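Hypothetical nigD-like protein (Bacteroides caccae, PDB 3QWN) is of unconfirmed function but, as a NigD-like protein, probably acts as an immunity protein that protects its producer from a toxin. Local coordinates at residues Leu12-Val17 / Arg161-Val166; Arg53-Asn58 / Tyr73-Leu78. One frame throughout, in Å; residues are numbered along the deposited sequence.

Contact 1 of 2, residues Leu12-Val17 / Arg161-Val166; sequences LEFVTV and RAYLSV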
loop_
_atom_site.group_PDB
_atom_site.type_symbol
_atom_site.label_atom_id
_atom_site.label_comp_id
_atom_site.label_asym_id
_atom_site.label_seq_id
_atom_site.Cartn_x
_atom_site.Cartn_y
_atom_site.Cartn_z
ATOM N N LEU A 12 9.334 2.066 10.060
ATOM C CA LEU A 12 9.100 1.077 9.012
ATOM C C LEU A 12 9.109 1.685 7.637
ATOM O O LEU A 12 8.581 2.766 7.439
ATOM C CB LEU A 12 7.746 0.400 9.251
ATOM C CG LEU A 12 7.602 -0.480 10.501
ATOM C CD1 LEU A 12 6.194 -1.019 10.589
ATOM C CD2 LEU A 12 8.586 -1.655 10.484
ATOM N N GLU A 13 9.669 0.980 6.682
ATOM C CA GLU A 13 9.724 1.394 5.278
ATOM C C GLU A 13 8.995 0.394 4.370
ATOM O O GLU A 13 8.971 -0.790 4.678
ATOM C CB GLU A 13 11.177 1.451 4.812
ATOM C CG GLU A 13 11.934 2.736 5.083
ATOM C CD GLU A 13 13.347 2.717 4.515
ATOM O OE1 GLU A 13 13.524 2.475 3.289
ATOM O OE2 GLU A 13 14.282 2.881 5.334
ATOM N N PHE A 14 8.456 0.867 3.241
ATOM C CA PHE A 14 7.852 0.065 2.171
ATOM C C PHE A 14 9.001 -0.486 1.372
ATOM O O PHE A 14 9.802 0.295 0.844
ATOM C CB PHE A 14 6.923 0.949 1.265
ATOM C CG PHE A 14 5.597 1.364 1.869
ATOM C CD1 PHE A 14 5.538 2.329 2.871
ATOM C CD2 PHE A 14 4.405 0.779 1.443
ATOM C CE1 PHE A 14 4.313 2.671 3.465
ATOM C CE2 PHE A 14 3.180 1.146 2.017
ATOM C CZ PHE A 14 3.140 2.106 3.005
ATOM N N VAL A 15 9.127 -1.806 1.308
ATOM C CA VAL A 15 10.203 -2.493 0.564
ATOM C C VAL A 15 9.617 -3.722 -0.108
ATOM O O VAL A 15 8.450 -4.112 0.132
ATOM C CB VAL A 15 11.429 -2.894 1.480
ATOM C CG1 VAL A 15 12.111 -1.676 2.127
ATOM C CG2 VAL A 15 11.052 -3.945 2.536
ATOM N N THR A 16 10.450 -4.342 -0.942
ATOM C CA THR A 16 10.194 -5.638 -1.555
ATOM C C THR A 16 11.264 -6.603 -1.012
ATOM O O THR A 16 12.422 -6.222 -0.878
ATOM C CB THR A 16 10.158 -5.551 -3.084
ATOM O OG1 THR A 16 9.175 -4.593 -3.464
ATOM C CG2 THR A 16 9.808 -6.880 -3.732
ATOM N N VAL A 17 10.870 -7.790 -0.614
ATOM C CA VAL A 17 11.832 -8.806 -0.169
ATOM C C VAL A 17 11.702 -10.012 -1.087
ATOM O O VAL A 17 10.616 -10.271 -1.597
ATOM C CB VAL A 17 11.731 -9.212 1.325
ATOM C CG1 VAL A 17 12.110 -8.066 2.235
ATOM C CG2 VAL A 17 10.346 -9.767 1.676
ATOM N N ARG A 161 -1.650 2.211 12.859
ATOM C CA ARG A 161 -1.352 2.468 11.459
ATOM C C ARG A 161 -1.612 1.255 10.628
ATOM O O ARG A 161 -1.439 0.118 11.097
ATOM C CB ARG A 161 0.108 2.876 11.271
ATOM C CG ARG A 161 0.369 4.315 11.683
ATOM C CD ARG A 161 1.759 4.746 11.322
ATOM N NE ARG A 161 1.929 6.170 11.600
ATOM C CZ ARG A 161 2.946 6.898 11.170
ATOM N NH1 ARG A 161 3.900 6.345 10.427
ATOM N NH2 ARG A 161 3.009 8.190 11.455
ATOM N N ALA A 162 -2.043 1.492 9.392
ATOM C CA ALA A 162 -2.252 0.475 8.367
ATOM C C ALA A 162 -1.470 0.903 7.147
ATOM O O ALA A 162 -1.298 2.094 6.903
ATOM C CB ALA A 162 -3.716 0.287 8.065
ATOM N N TYR A 163 -0.946 -0.069 6.422
ATOM C CA TYR A 163 -0.100 0.187 5.273
ATOM C C TYR A 163 -0.686 -0.464 4.040
ATOM O O TYR A 163 -0.928 -1.658 4.046
ATOM C CB TYR A 163 1.323 -0.343 5.564
ATOM C CG TYR A 163 1.902 0.229 6.840
ATOM C CD1 TYR A 163 2.525 1.478 6.853
ATOM C CD2 TYR A 163 1.807 -0.467 8.048
ATOM C CE1 TYR A 163 3.067 2.007 8.034
ATOM C CE2 TYR A 163 2.332 0.060 9.236
ATOM C CZ TYR A 163 2.983 1.280 9.219
ATOM O OH TYR A 163 3.525 1.763 10.392
ATOM N N LEU A 164 -0.915 0.332 2.986
ATOM C CA LEU A 164 -1.450 -0.133 1.709
ATOM C C LEU A 164 -0.496 0.196 0.550
ATOM O O LEU A 164 0.073 1.271 0.509
ATOM C CB LEU A 164 -2.827 0.526 1.436
ATOM C CG LEU A 164 -4.073 -0.163 2.002
ATOM C CD1 LEU A 164 -4.174 -0.019 3.529
ATOM C CD2 LEU A 164 -5.291 0.405 1.385
ATOM N N SER A 165 -0.352 -0.722 -0.398
ATOM C CA SER A 165 0.421 -0.531 -1.621
ATOM C C SER A 165 -0.485 -0.990 -2.727
ATOM O O SER A 165 -0.695 -2.197 -2.878
ATOM C CB SER A 165 1.735 -1.307 -1.586
ATOM O OG SER A 165 2.836 -0.499 -1.211
ATOM N N VAL A 166 -1.161 -0.043 -3.383
ATOM C CA VAL A 166 -2.108 -0.342 -4.450
ATOM C C VAL A 166 -1.332 -0.593 -5.762
ATOM O O VAL A 166 -0.753 0.366 -6.292
ATOM C CB VAL A 166 -3.177 0.779 -4.634
ATOM C CG1 VAL A 166 -4.233 0.351 -5.639
ATOM C CG2 VAL A 166 -3.823 1.165 -3.310
#
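Phe14 and Tyr163 meet where the N-terminal OB domain of this NigD-like protein packs on the C-terminal beta sandwich domain. No hydrogen bond links strands 13-17 and 161-166, whose axes come no nearer than 9.6 Å and are inclined at 44°; the gap is spanned mainly by side chains, Phe14 reaching as far as the backbone oxygen of Leu164, and long aromatic residues suit that distance.

The apolar contacts centre on the two rings. Their centroids are 6.0 Å apart and their planes are turned 74° to each other, an oblique pairing. Phe14 CZ comes in at the edge of the Tyr163 ring, near its plane, and lies 3.9 Å from Tyr163 CD1. Phe14 reaches this spot because its CG stands anti to the carbonyl carbon (chi1 -74°), directing the ring across to the other domain. Leu12 crosses Tyr163 at about a right angle, and its branch CD1 touches the phenol end, 3.9 Å from Tyr163 OH. Met56 of the OB domain touches Leu12, Phe14 and Tyr163, while Trp106 of the sandwich domain meets the Phe14 ring edge-to-face, so the buried phenylalanine receives apolar contacts from both domains.

Polar atoms of strand 161-166 lie along the CD2 and CE2 atoms of Phe14. The backbone oxygen of Leu164 lies obliquely to the ring, 3.5 Å from Phe14 CE2. Ser165 is small enough to sit beside the phenylalanine, and its buried hydroxyl is satisfied by hydrogen bonds with Asn113 and Arg54. That same oxygen, Ser165 OG, rests at the ring edge close to its plane, 3.3 Å from Phe14 CD2.

Contact 2 of 2, residues Arg53-Asn58 / Tyr73-Leu78; sequences RRVMSN and YSLQSL
The amide of Asn58 and the ring of Tyr73 are inclined to each other by 55°, and the amide oxygen OD1 sits obliquely to the ring, 3.3 Å from Tyr73 CB. Both polar ends find partners elsewhere: Asn58 ND2 bonds to the backbone oxygen of Lys11, and Tyr73 OH to Glu60. The guanidinium of Arg54 also turns elsewhere, to Asp31, Asn113 and Ser165, leaving its CG to pack 3.6 Å from Leu78 CD1.

These strands form an antiparallel hairpin of the OB domain. Beside Asn58 it carries a classic beta bulge, in which Tyr73 and Ser74 both face one residue. Asn58 O therefore accepts twice, from Tyr73 N at 2.7 Å and from Ser74 N at 3.0 Å, the latter on a lone pair in the carbonyl plane. Ser74 O is likewise gripped by two donors, Asn58 N, which lies above its carbonyl plane, and Ser57 OG at 2.9 Å. With its OG anti to the backbone N (chi1 -177°), Ser57 can reach the carbonyl of Ser74 across on the partner strand, a task suited to a short hydroxyl side chain.

Farther along, Met56 and Gln76 are a hydrogen-bonded pair, with Met56 N 2.8 Å from Gln76 O at a fairly straight 161°. On their face the aliphatic CG of Gln76 covers CB of Met56, a selenomethionine whose flexible chain bends so that SE lies 3.7 Å from Leu78 CD2. The opposite face holds Ser57 and Leu75, and there Val55 CG2 meets Leu75 CD2 at 3.7 Å. Past the regular pairing, a water accepts from Leu78 N and donates to Arg54 O.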
loop_
_atom_site.group_PDB
_atom_site.type_symbol
_atom_site.label_atom_id
_atom_site.label_comp_id
_atom_site.label_asym_id
_atom_site.label_seq_id
_atom_site.Cartn_x
_atom_site.Cartn_y
_atom_site.Cartn_z
ATOM N N ARG A 53 7.744 -10.525 -2.032
ATOM C CA ARG A 53 6.637 -9.933 -1.292
ATOM C C ARG A 53 6.902 -8.474 -1.031
ATOM O O ARG A 53 8.030 -8.097 -0.706
ATOM C CB ARG A 53 6.385 -10.663 0.044
ATOM C CG ARG A 53 6.001 -12.107 -0.129
ATOM C CD ARG A 53 5.446 -12.711 1.137
ATOM N NE ARG A 53 4.034 -12.392 1.299
ATOM C CZ ARG A 53 3.038 -13.098 0.780
ATOM N NH1 ARG A 53 3.291 -14.171 0.032
ATOM N NH2 ARG A 53 1.782 -12.736 0.998
ATOM N N ARG A 54 5.853 -7.653 -1.209
ATOM C CA ARG A 54 5.780 -6.233 -0.871
ATOM C C ARG A 54 5.446 -6.217 0.632
ATOM O O ARG A 54 4.398 -6.744 1.014
ATOM C CB ARG A 54 4.721 -5.546 -1.750
ATOM C CG ARG A 54 4.480 -4.053 -1.512
ATOM C CD ARG A 54 5.605 -3.247 -2.066
ATOM N NE ARG A 54 5.403 -1.798 -1.981
ATOM C CZ ARG A 54 6.353 -0.916 -2.282
ATOM N NH1 ARG A 54 7.557 -1.331 -2.659
ATOM N NH2 ARG A 54 6.119 0.386 -2.179
ATOM N N VAL A 55 6.361 -5.686 1.490
ATOM C CA VAL A 55 6.222 -5.722 2.951
ATOM C C VAL A 55 6.674 -4.401 3.597
ATOM O O VAL A 55 7.288 -3.566 2.940
ATOM C CB VAL A 55 7.086 -6.918 3.545
ATOM C CG1 VAL A 55 6.542 -8.292 3.150
ATOM C CG2 VAL A 55 8.568 -6.795 3.175
HETATM N N MSE A 56 6.424 -4.263 4.917
HETATM C CA MSE A 56 6.937 -3.201 5.797
HETATM C C MSE A 56 8.191 -3.757 6.525
HETATM O O MSE A 56 8.231 -4.923 6.947
HETATM C CB MSE A 56 5.881 -2.705 6.802
HETATM C CG MSE A 56 4.662 -2.088 6.109
HETATM SE SE MSE A 56 5.136 -0.634 4.862
HETATM C CE MSE A 56 5.910 0.608 6.147
ATOM N N SER A 57 9.230 -2.947 6.644
ATOM C CA SER A 57 10.436 -3.450 7.287
ATOM C C SER A 57 11.222 -2.372 7.977
ATOM O O SER A 57 11.352 -1.250 7.478
ATOM C CB SER A 57 11.338 -4.122 6.245
ATOM O OG SER A 57 12.511 -4.712 6.775
ATOM N N ASN A 58 11.830 -2.767 9.089
ATOM C CA ASN A 58 12.859 -2.030 9.783
ATOM C C ASN A 58 14.159 -2.746 9.421
ATOM O O ASN A 58 14.340 -3.932 9.723
ATOM C CB ASN A 58 12.652 -1.933 11.293
ATOM C CG ASN A 58 13.722 -1.106 11.967
ATOM O OD1 ASN A 58 14.674 -1.626 12.501
ATOM N ND2 ASN A 58 13.656 0.193 11.859
ATOM N N TYR A 73 15.698 -6.035 10.765
ATOM C CA TYR A 73 15.369 -6.053 12.198
ATOM C C TYR A 73 13.901 -6.396 12.407
ATOM O O TYR A 73 13.575 -7.031 13.397
ATOM C CB TYR A 73 15.732 -4.709 12.870
ATOM C CG TYR A 73 17.236 -4.501 12.881
ATOM C CD1 TYR A 73 18.047 -5.162 13.806
ATOM C CD2 TYR A 73 17.854 -3.690 11.936
ATOM C CE1 TYR A 73 19.438 -5.040 13.765
ATOM C CE2 TYR A 73 19.232 -3.541 11.905
ATOM C CZ TYR A 73 20.028 -4.222 12.815
ATOM O OH TYR A 73 21.401 -4.058 12.784
ATOM N N SER A 74 13.013 -5.996 11.484
ATOM C CA SER A 74 11.580 -6.356 11.566
ATOM C C SER A 74 10.964 -6.440 10.192
ATOM O O SER A 74 11.446 -5.807 9.281
ATOM C CB SER A 74 10.784 -5.419 12.470
ATOM O OG SER A 74 10.434 -4.229 11.800
ATOM N N LEU A 75 9.964 -7.287 10.047
ATOM C CA LEU A 75 9.183 -7.503 8.835
ATOM C C LEU A 75 7.760 -7.683 9.184
ATOM O O LEU A 75 7.454 -8.389 10.143
ATOM C CB LEU A 75 9.614 -8.747 8.049
ATOM C CG LEU A 75 10.857 -8.699 7.202
ATOM C CD1 LEU A 75 11.169 -10.103 6.671
ATOM C CD2 LEU A 75 10.737 -7.706 6.039
ATOM N N GLN A 76 6.877 -7.072 8.404
ATOM C CA GLN A 76 5.450 -7.289 8.566
ATOM C C GLN A 76 4.757 -7.079 7.230
ATOM O O GLN A 76 5.280 -6.416 6.341
ATOM C CB GLN A 76 4.832 -6.449 9.689
ATOM C CG GLN A 76 4.663 -4.992 9.378
ATOM C CD GLN A 76 4.168 -4.269 10.594
ATOM O OE1 GLN A 76 4.836 -4.200 11.642
ATOM N NE2 GLN A 76 3.004 -3.681 10.463
ATOM N N SER A 77 3.612 -7.686 7.085
ATOM C CA SER A 77 2.839 -7.601 5.875
ATOM C C SER A 77 2.191 -6.230 5.718
ATOM O O SER A 77 2.078 -5.440 6.674
ATOM C CB SER A 77 1.769 -8.682 5.889
ATOM O OG SER A 77 0.801 -8.408 6.890
ATOM N N LEU A 78 1.772 -5.957 4.489
ATOM C CA LEU A 78 0.994 -4.782 4.138
ATOM C C LEU A 78 -0.120 -5.266 3.216
ATOM O O LEU A 78 -0.061 -6.410 2.721
ATOM C CB LEU A 78 1.836 -3.633 3.546
ATOM C CG LEU A 78 2.746 -3.876 2.342
ATOM C CD1 LEU A 78 1.962 -4.004 1.073
ATOM C CD2 LEU A 78 3.646 -2.703 2.134
HETATM O O HOH W 1 2.715 -8.128 2.576
#

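How the contacts relate
Contact 1 is the buried one, near the centre of the chain, and brings together strands of two different domains; contact 2 is partly exposed and lies within the OB domain. Their chemistry follows: rings and a leucine carry the first, whereas backbone hydrogen bonds dominate the second, with apolar packing on either face. Both draw on one sheet, because strand 13-19 pairs with strand 52-63 through Glu13 N to Ser57 O and Val17 N to Arg53 O, each probably a hydrogen bond of 2.9 Å. Contact 2 also reaches the domain interface itself, where Leu78 CB packs 3.4 Å from Tyr163 O, and Leu12 CD2 of contact 1 lies 3.4 Å from Ser74 OG.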